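Local atomic coordinates of 3-HSA hydroxylase, oxygenase (Rhodococcus sp., PDB entry 2RFQ), a protein that catalyses the flavin-dependent ortho-hydroxylation of the steroid catabolite 3-HSA to the catechol 3,4-DHSA during bacterial cholesterol breakdown. Residues D113-A125 against A138-V152. Residues are numbered along the deposited sequence; the frame is centred on the assembly and turned at random.
Sequences DVRISSSYAPMGA and AWAWSSGCDHASWAV
Strand 116-119 runs parallel to strand 150-152, Ser117 and Ser119 giving their amides to Trp150 O and Val152 O while Val152 N returns one to Ser117 O, whereas strand 138-142 crosses strand 116-119 with 123° between their directions. Serines suit this crossing, being small enough for close backbones and able to bond across them. Ser119 OG, placed anti to its own amide nitrogen (chi1 179°), donates to Ala140 O at 2.7 Å, within the carbonyl plane. Ser142 OG donates to Ser118 O from well above that carbonyl's plane, and lies 3.0 Å from Ser117 OG. Two waters link Ser118 N to Ser143 O and Ser118 O to Ser143 N. Further along, Arg115 bends at chi3 to bring NE against His147 O at 2.9 Å; a water joins its NH2 to His147 ND1, while His147 NE2 is hydrogen-bonded to Ile36 O. Beta-branched Val152 offers CG1 to Ile116 CG2 and CG2 to Ser118 CB. At the far end Met123 CB and Gly124 CA lie over one face of the Trp139 indole, whose NE1 is hydrogen-bonded to Gly154 O; a side chain on Gly124 would run into the ring. An alanine in place of Trp139 would probably open a gap beneath Met123 and Gly124 and leave Gly154 O without its indole donor. Ser118-Tyr120 and Trp141-Ser143 belong by similarity to the FMN site, so this junction, bridged by hydroxyls and waters, is consistent with a polar framework linking both flavin-binding segments.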
ATOM      1  N   ASP A 113     -11.221  13.001 -43.819  1.00 10.07           N
ATOM      2  CA  ASP A 113     -10.250  12.166 -43.077  1.00  9.80           C
ATOM      3  C   ASP A 113      -9.069  12.959 -42.512  1.00  9.91           C
ATOM      4  O   ASP A 113      -8.169  12.389 -41.921  1.00  8.57           O
ATOM      5  CB  ASP A 113      -9.722  11.028 -43.964  1.00 10.11           C
ATOM      6  CG  ASP A 113     -10.786  10.010 -44.292  1.00 11.84           C
ATOM      7  OD1 ASP A 113     -11.359   9.409 -43.355  1.00 12.78           O
ATOM      8  OD2 ASP A 113     -11.059   9.824 -45.493  1.00 14.97           O
ATOM      9  N   VAL A 114      -9.050  14.271 -42.714  1.00  9.74           N
ATOM     10  CA  VAL A 114      -7.948  15.076 -42.174  1.00  9.60           C
ATOM     11  C   VAL A 114      -7.889  14.948 -40.635  1.00  9.68           C
ATOM     12  O   VAL A 114      -8.927  14.896 -39.977  1.00  8.76           O
ATOM     13  CB  VAL A 114      -8.088  16.543 -42.629  1.00  9.62           C
ATOM     14  CG1 VAL A 114      -7.204  17.480 -41.799  1.00 10.11           C
ATOM     15  CG2 VAL A 114      -7.763  16.641 -44.133  1.00 10.35           C
ATOM     16  N   ARG A 115      -6.668  14.900 -40.093  1.00  8.46           N
ATOM     17  CA  ARG A 115      -6.420  14.759 -38.657  1.00  9.40           C
ATOM     18  C   ARG A 115      -5.799  16.033 -38.079  1.00  9.04           C
ATOM     19  O   ARG A 115      -5.163  16.833 -38.791  1.00  8.52           O
ATOM     20  CB  ARG A 115      -5.489  13.578 -38.389  1.00  9.51           C
ATOM     21  CG  ARG A 115      -6.153  12.225 -38.615  1.00 10.81           C
ATOM     22  CD  ARG A 115      -5.186  11.096 -38.305  1.00 10.64           C
ATOM     23  NE  ARG A 115      -4.225  10.833 -39.374  1.00 10.22           N
ATOM     24  CZ  ARG A 115      -4.480  10.056 -40.434  1.00 12.96           C
ATOM     25  NH1 ARG A 115      -5.693   9.501 -40.606  1.00 10.92           N
ATOM     26  NH2 ARG A 115      -3.534   9.861 -41.350  1.00 12.20           N
ATOM     27  N   ILE A 116      -5.980  16.174 -36.777  1.00  8.93           N
ATOM     28  CA  ILE A 116      -5.554  17.367 -36.037  1.00  9.51           C
ATOM     29  C   ILE A 116      -4.762  16.855 -34.839  1.00 10.42           C
ATOM     30  O   ILE A 116      -5.176  15.868 -34.221  1.00 10.97           O
ATOM     31  CB  ILE A 116      -6.829  18.120 -35.510  1.00 10.52           C
ATOM     32  CG1 ILE A 116      -7.724  18.575 -36.670  1.00  9.66           C
ATOM     33  CG2 ILE A 116      -6.481  19.341 -34.669  1.00  9.63           C
ATOM     34  CD1 ILE A 116      -8.934  17.686 -36.853  1.00 13.98           C
ATOM     35  N   SER A 117      -3.628  17.490 -34.523  1.00  9.28           N
ATOM     36  CA  SER A 117      -2.901  17.136 -33.286  1.00  9.49           C
ATOM     37  C   SER A 117      -3.115  18.255 -32.285  1.00  9.46           C
ATOM     38  O   SER A 117      -3.763  19.259 -32.619  1.00  9.28           O
ATOM     39  CB  SER A 117      -1.411  16.853 -33.542  1.00 10.01           C
ATOM     40  OG  SER A 117      -0.676  18.035 -33.821  1.00 10.72           O
ATOM     41  N   SER A 118      -2.620  18.099 -31.060  1.00  8.47           N
ATOM     42  CA  SER A 118      -2.835  19.184 -30.096  1.00  8.28           C
ATOM     43  C   SER A 118      -1.692  19.360 -29.145  1.00  8.73           C
ATOM     44  O   SER A 118      -0.818  18.496 -29.033  1.00  8.64           O
ATOM     45  CB  SER A 118      -4.080  18.903 -29.250  1.00  9.34           C
ATOM     46  OG  SER A 118      -3.825  17.774 -28.410  1.00  9.85           O
ATOM     47  N   SER A 119      -1.724  20.482 -28.437  1.00  8.31           N
ATOM     48  CA  SER A 119      -0.925  20.623 -27.226  1.00  8.86           C
ATOM     49  C   SER A 119      -1.701  21.628 -26.402  1.00  9.80           C
ATOM     50  O   SER A 119      -1.739  22.804 -26.742  1.00  9.61           O
ATOM     51  CB  SER A 119       0.485  21.119 -27.552  1.00  9.30           C
ATOM     52  OG  SER A 119       1.261  21.291 -26.366  1.00 11.17           O
ATOM     53  N   TYR A 120      -2.383  21.151 -25.360  1.00 10.98           N
ATOM     54  CA  TYR A 120      -3.332  22.044 -24.656  1.00 11.69           C
ATOM     55  C   TYR A 120      -2.733  22.837 -23.509  1.00 12.66           C
ATOM     56  O   TYR A 120      -3.330  23.840 -23.063  1.00 12.86           O
ATOM     57  CB  TYR A 120      -4.555  21.262 -24.168  1.00 12.31           C
ATOM     58  CG  TYR A 120      -5.465  20.746 -25.259  1.00 12.31           C
ATOM     59  CD1 TYR A 120      -6.142  21.621 -26.119  1.00 10.83           C
ATOM     60  CD2 TYR A 120      -5.675  19.370 -25.415  1.00 12.90           C
ATOM     61  CE1 TYR A 120      -7.007  21.112 -27.120  1.00 11.01           C
ATOM     62  CE2 TYR A 120      -6.525  18.860 -26.390  1.00 12.21           C
ATOM     63  CZ  TYR A 120      -7.189  19.743 -27.252  1.00 13.32           C
ATOM     64  OH  TYR A 120      -8.056  19.263 -28.220  1.00 12.37           O
ATOM     65  N   ALA A 121      -1.552  22.425 -23.036  1.00 12.40           N
ATOM     66  CA  ALA A 121      -0.857  23.170 -21.985  1.00 13.52           C
ATOM     67  C   ALA A 121      -0.425  24.530 -22.532  1.00 14.23           C
ATOM     68  O   ALA A 121      -0.091  24.645 -23.715  1.00 13.95           O
ATOM     69  CB  ALA A 121       0.363  22.404 -21.507  1.00 13.64           C
ATOM     70  N   PRO A 122      -0.429  25.575 -21.687  1.00 15.66           N
ATOM     71  CA  PRO A 122      -0.093  26.880 -22.242  1.00 16.45           C
ATOM     72  C   PRO A 122       1.399  27.012 -22.503  1.00 17.16           C
ATOM     73  O   PRO A 122       2.181  27.230 -21.570  1.00 18.05           O
ATOM     74  CB  PRO A 122      -0.530  27.865 -21.149  1.00 17.13           C
ATOM     75  CG  PRO A 122      -0.493  27.073 -19.870  1.00 17.30           C
ATOM     76  CD  PRO A 122      -0.754  25.630 -20.245  1.00 16.15           C
HETATM   77  N   MSE A 123       1.782  26.859 -23.764  1.00 16.94           N
HETATM   78  CA  MSE A 123       3.174  27.009 -24.182  1.00 18.31           C
HETATM   79  C   MSE A 123       3.301  28.027 -25.311  1.00 16.71           C
HETATM   80  O   MSE A 123       4.288  28.046 -26.067  1.00 15.89           O
HETATM   81  CB  MSE A 123       3.772  25.638 -24.532  1.00 17.81           C
HETATM   82  CG  MSE A 123       3.924  24.785 -23.286  1.00 19.46           C
HETATM   83 SE   MSE A 123       4.775  23.057 -23.652  1.00 27.20          SE
HETATM   84  CE  MSE A 123       3.191  22.020 -23.976  1.00 26.59           C
ATOM     85  N   GLY A 124       2.292  28.898 -25.391  1.00 15.21           N
ATOM     86  CA  GLY A 124       2.277  30.003 -26.325  1.00 14.43           C
ATOM     87  C   GLY A 124       1.094  30.892 -25.989  1.00 14.15           C
ATOM     88  O   GLY A 124       0.399  30.653 -25.006  1.00 14.40           O
ATOM     89  N   ALA A 125       0.872  31.916 -26.802  1.00 13.56           N
ATOM     90  CA  ALA A 125      -0.183  32.887 -26.520  1.00 12.97           C
ATOM     91  C   ALA A 125      -0.589  33.576 -27.803  1.00 13.34           C
ATOM     92  O   ALA A 125       0.174  33.572 -28.784  1.00 13.07           O
ATOM     93  CB  ALA A 125       0.299  33.922 -25.477  1.00 13.74           C
ATOM     94  N   ALA A 138       5.834  27.547 -28.613  1.00 12.00           N
ATOM     95  CA  ALA A 138       6.549  26.309 -28.882  1.00 11.60           C
ATOM     96  C   ALA A 138       5.905  25.222 -28.020  1.00 11.91           C
ATOM     97  O   ALA A 138       6.294  24.977 -26.863  1.00 12.49           O
ATOM     98  CB  ALA A 138       8.059  26.480 -28.588  1.00 11.69           C
ATOM     99  N   TRP A 139       4.910  24.572 -28.605  1.00 11.42           N
ATOM    100  CA  TRP A 139       4.051  23.648 -27.881  1.00 11.16           C
ATOM    101  C   TRP A 139       4.597  22.218 -27.956  1.00 11.64           C
ATOM    102  O   TRP A 139       4.491  21.556 -28.992  1.00 11.55           O
ATOM    103  CB  TRP A 139       2.638  23.686 -28.465  1.00 10.68           C
ATOM    104  CG  TRP A 139       1.739  24.746 -27.921  1.00 10.90           C
ATOM    105  CD1 TRP A 139       0.960  24.659 -26.808  1.00 10.62           C
ATOM    106  CD2 TRP A 139       1.500  26.042 -28.485  1.00 10.91           C
ATOM    107  NE1 TRP A 139       0.232  25.826 -26.641  1.00 10.09           N
ATOM    108  CE2 TRP A 139       0.562  26.697 -27.648  1.00  9.82           C
ATOM    109  CE3 TRP A 139       1.996  26.718 -29.607  1.00 11.56           C
ATOM    110  CZ2 TRP A 139       0.085  27.986 -27.918  1.00 11.78           C
ATOM    111  CZ3 TRP A 139       1.527  28.019 -29.875  1.00 11.83           C
ATOM    112  CH2 TRP A 139       0.580  28.629 -29.027  1.00 13.20           C
ATOM    113  N   ALA A 140       5.174  21.766 -26.844  1.00 11.98           N
ATOM    114  CA  ALA A 140       5.731  20.403 -26.719  1.00 11.49           C
ATOM    115  C   ALA A 140       4.649  19.351 -26.527  1.00 11.55           C
ATOM    116  O   ALA A 140       3.468  19.667 -26.326  1.00 11.57           O
ATOM    117  CB  ALA A 140       6.716  20.341 -25.545  1.00 12.32           C
ATOM    118  N   TRP A 141       5.073  18.094 -26.605  1.00 11.76           N
ATOM    119  CA  TRP A 141       4.232  16.948 -26.286  1.00 12.43           C
ATOM    120  C   TRP A 141       3.005  16.808 -27.201  1.00 11.34           C
ATOM    121  O   TRP A 141       1.929  16.389 -26.735  1.00 10.97           O
ATOM    122  CB  TRP A 141       3.816  16.935 -24.789  1.00 14.57           C
ATOM    123  CG  TRP A 141       4.954  17.136 -23.792  1.00 20.31           C
ATOM    124  CD1 TRP A 141       5.564  18.320 -23.488  1.00 23.97           C
ATOM    125  CD2 TRP A 141       5.574  16.147 -22.955  1.00 23.72           C
ATOM    126  NE1 TRP A 141       6.540  18.130 -22.531  1.00 25.89           N
ATOM    127  CE2 TRP A 141       6.566  16.803 -22.192  1.00 25.34           C
ATOM    128  CE3 TRP A 141       5.379  14.772 -22.769  1.00 23.95           C
ATOM    129  CZ2 TRP A 141       7.372  16.128 -21.254  1.00 24.30           C
ATOM    130  CZ3 TRP A 141       6.169  14.101 -21.840  1.00 21.82           C
ATOM    131  CH2 TRP A 141       7.163  14.782 -21.093  1.00 22.88           C
ATOM    132  N   SER A 142       3.154  17.125 -28.495  1.00 10.01           N
ATOM    133  CA  SER A 142       2.023  16.984 -29.428  1.00  9.31           C
ATOM    134  C   SER A 142       2.058  15.573 -30.006  1.00 10.05           C
ATOM    135  O   SER A 142       2.633  15.321 -31.048  1.00  9.32           O
ATOM    136  CB  SER A 142       2.061  18.056 -30.536  1.00  9.85           C
ATOM    137  OG  SER A 142       0.826  18.034 -31.258  1.00 11.25           O
ATOM    138  N   SER A 143       1.430  14.652 -29.283  1.00 10.33           N
ATOM    139  CA  SER A 143       1.425  13.248 -29.677  1.00  9.97           C
ATOM    140  C   SER A 143       0.871  13.052 -31.071  1.00  9.43           C
ATOM    141  O   SER A 143      -0.214  13.555 -31.406  1.00  9.45           O
ATOM    142  CB  SER A 143       0.602  12.409 -28.695  1.00  9.41           C
ATOM    143  OG  SER A 143       1.157  12.515 -27.393  1.00 10.89           O
ATOM    144  N   GLY A 144       1.614  12.286 -31.878  1.00  9.84           N
ATOM    145  CA  GLY A 144       1.193  11.990 -33.253  1.00 10.74           C
ATOM    146  C   GLY A 144       1.139  13.200 -34.187  1.00  9.85           C
ATOM    147  O   GLY A 144       0.499  13.134 -35.234  1.00 10.64           O
ATOM    148  N   CYS A 145       1.848  14.281 -33.850  1.00  9.42           N
ATOM    149  CA  CYS A 145       1.755  15.503 -34.654  1.00  9.65           C
ATOM    150  C   CYS A 145       2.154  15.312 -36.139  1.00  9.88           C
ATOM    151  O   CYS A 145       1.631  16.009 -37.003  1.00  9.31           O
ATOM    152  CB  CYS A 145       2.525  16.662 -34.006  1.00  9.82           C
ATOM    153  SG  CYS A 145       4.270  16.330 -33.710  1.00 11.08           S
ATOM    154  N   ASP A 146       3.052  14.372 -36.435  0.50  9.44           N
ATOM    155  CA  ASP A 146       3.436  14.141 -37.836  0.50  9.41           C
ATOM    156  C   ASP A 146       2.259  13.632 -38.673  0.50  9.24           C
ATOM    157  O   ASP A 146       2.235  13.783 -39.904  0.50 10.13           O
ATOM    158  CB  ASP A 146       4.601  13.156 -37.933  0.50  9.42           C
ATOM    159  CG  ASP A 146       5.204  13.100 -39.329  0.50  8.09           C
ATOM    160  OD1 ASP A 146       5.493  14.165 -39.916  0.50  7.35           O
ATOM    161  OD2 ASP A 146       5.380  11.982 -39.834  0.50  7.42           O
ATOM    162  N   HIS A 147       1.280  13.044 -37.991  1.00  9.30           N
ATOM    163  CA  HIS A 147       0.148  12.404 -38.661  1.00  9.64           C
ATOM    164  C   HIS A 147      -1.043  13.317 -38.814  1.00 10.48           C
ATOM    165  O   HIS A 147      -2.138  12.849 -39.121  1.00 10.18           O
ATOM    166  CB  HIS A 147      -0.248  11.141 -37.902  1.00 10.22           C
ATOM    167  CG  HIS A 147       0.791  10.074 -37.988  1.00  9.48           C
ATOM    168  ND1 HIS A 147       1.123   9.468 -39.181  1.00  9.08           N
ATOM    169  CD2 HIS A 147       1.594   9.523 -37.042  1.00 10.91           C
ATOM    170  CE1 HIS A 147       2.080   8.577 -38.966  1.00  9.99           C
ATOM    171  NE2 HIS A 147       2.379   8.591 -37.675  1.00 10.10           N
ATOM    172  N   ALA A 148      -0.828  14.613 -38.600  1.00 10.08           N
ATOM    173  CA  ALA A 148      -1.921  15.587 -38.650  1.00  9.60           C
ATOM    174  C   ALA A 148      -1.518  16.738 -39.544  1.00  9.77           C
ATOM    175  O   ALA A 148      -0.325  16.969 -39.751  1.00  9.13           O
ATOM    176  CB  ALA A 148      -2.233  16.109 -37.222  1.00 10.50           C
ATOM    177  N   SER A 149      -2.505  17.466 -40.059  1.00  8.67           N
ATOM    178  CA  SER A 149      -2.232  18.613 -40.939  1.00  9.84           C
ATOM    179  C   SER A 149      -2.763  19.917 -40.344  1.00  8.66           C
ATOM    180  O   SER A 149      -2.700  20.973 -40.988  1.00  8.50           O
ATOM    181  CB  SER A 149      -2.767  18.376 -42.361  1.00 10.04           C
ATOM    182  OG  SER A 149      -4.147  18.170 -42.324  1.00 12.76           O
ATOM    183  N   TRP A 150      -3.262  19.833 -39.108  1.00  8.86           N
ATOM    184  CA  TRP A 150      -3.665  20.989 -38.299  1.00  8.19           C
ATOM    185  C   TRP A 150      -3.318  20.695 -36.855  1.00  8.20           C
ATOM    186  O   TRP A 150      -3.179  19.528 -36.469  1.00  8.44           O
ATOM    187  CB  TRP A 150      -5.183  21.169 -38.316  1.00  8.90           C
ATOM    188  CG  TRP A 150      -5.739  21.605 -39.655  1.00  8.43           C
ATOM    189  CD1 TRP A 150      -5.956  20.798 -40.741  1.00  9.69           C
ATOM    190  CD2 TRP A 150      -6.163  22.925 -40.041  1.00  9.52           C
ATOM    191  NE1 TRP A 150      -6.478  21.530 -41.774  1.00 10.31           N
ATOM    192  CE2 TRP A 150      -6.617  22.837 -41.377  1.00  9.30           C
ATOM    193  CE3 TRP A 150      -6.205  24.173 -39.384  1.00 10.45           C
ATOM    194  CZ2 TRP A 150      -7.109  23.953 -42.087  1.00 10.46           C
ATOM    195  CZ3 TRP A 150      -6.700  25.296 -40.091  1.00 10.26           C
ATOM    196  CH2 TRP A 150      -7.142  25.161 -41.432  1.00  9.91           C
ATOM    197  N   ALA A 151      -3.207  21.748 -36.049  1.00  8.27           N
ATOM    198  CA  ALA A 151      -3.047  21.570 -34.598  1.00  8.44           C
ATOM    199  C   ALA A 151      -3.994  22.481 -33.869  1.00  9.18           C
ATOM    200  O   ALA A 151      -4.301  23.576 -34.354  1.00  9.49           O
ATOM    201  CB  ALA A 151      -1.614  21.861 -34.166  1.00  9.35           C
ATOM    202  N   VAL A 152      -4.484  22.020 -32.718  1.00  8.97           N
ATOM    203  CA  VAL A 152      -5.177  22.913 -31.791  1.00  8.81           C
ATOM    204  C   VAL A 152      -4.291  23.105 -30.571  1.00  8.17           C
ATOM    205  O   VAL A 152      -3.810  22.138 -29.945  1.00  8.46           O
ATOM    206  CB  VAL A 152      -6.586  22.413 -31.406  1.00  8.70           C
ATOM    207  CG1 VAL A 152      -7.543  22.578 -32.583  1.00  9.33           C
ATOM    208  CG2 VAL A 152      -6.553  20.956 -30.920  1.00 10.20           C
TER
HETATM  209  O   HOH W   1      -4.258  15.026 -41.966  1.00 13.77           O
HETATM  210  O   HOH W   2      -0.535   9.811 -41.373  1.00 15.79           O
HETATM  211  O   HOH W   3       0.616  18.480 -36.355  1.00  8.80           O
HETATM  212  O   HOH W   4      -1.866  15.404 -30.346  1.00  7.44           O
HETATM  213  O   HOH W   5      -0.999  15.584 -27.634  1.00 10.46           O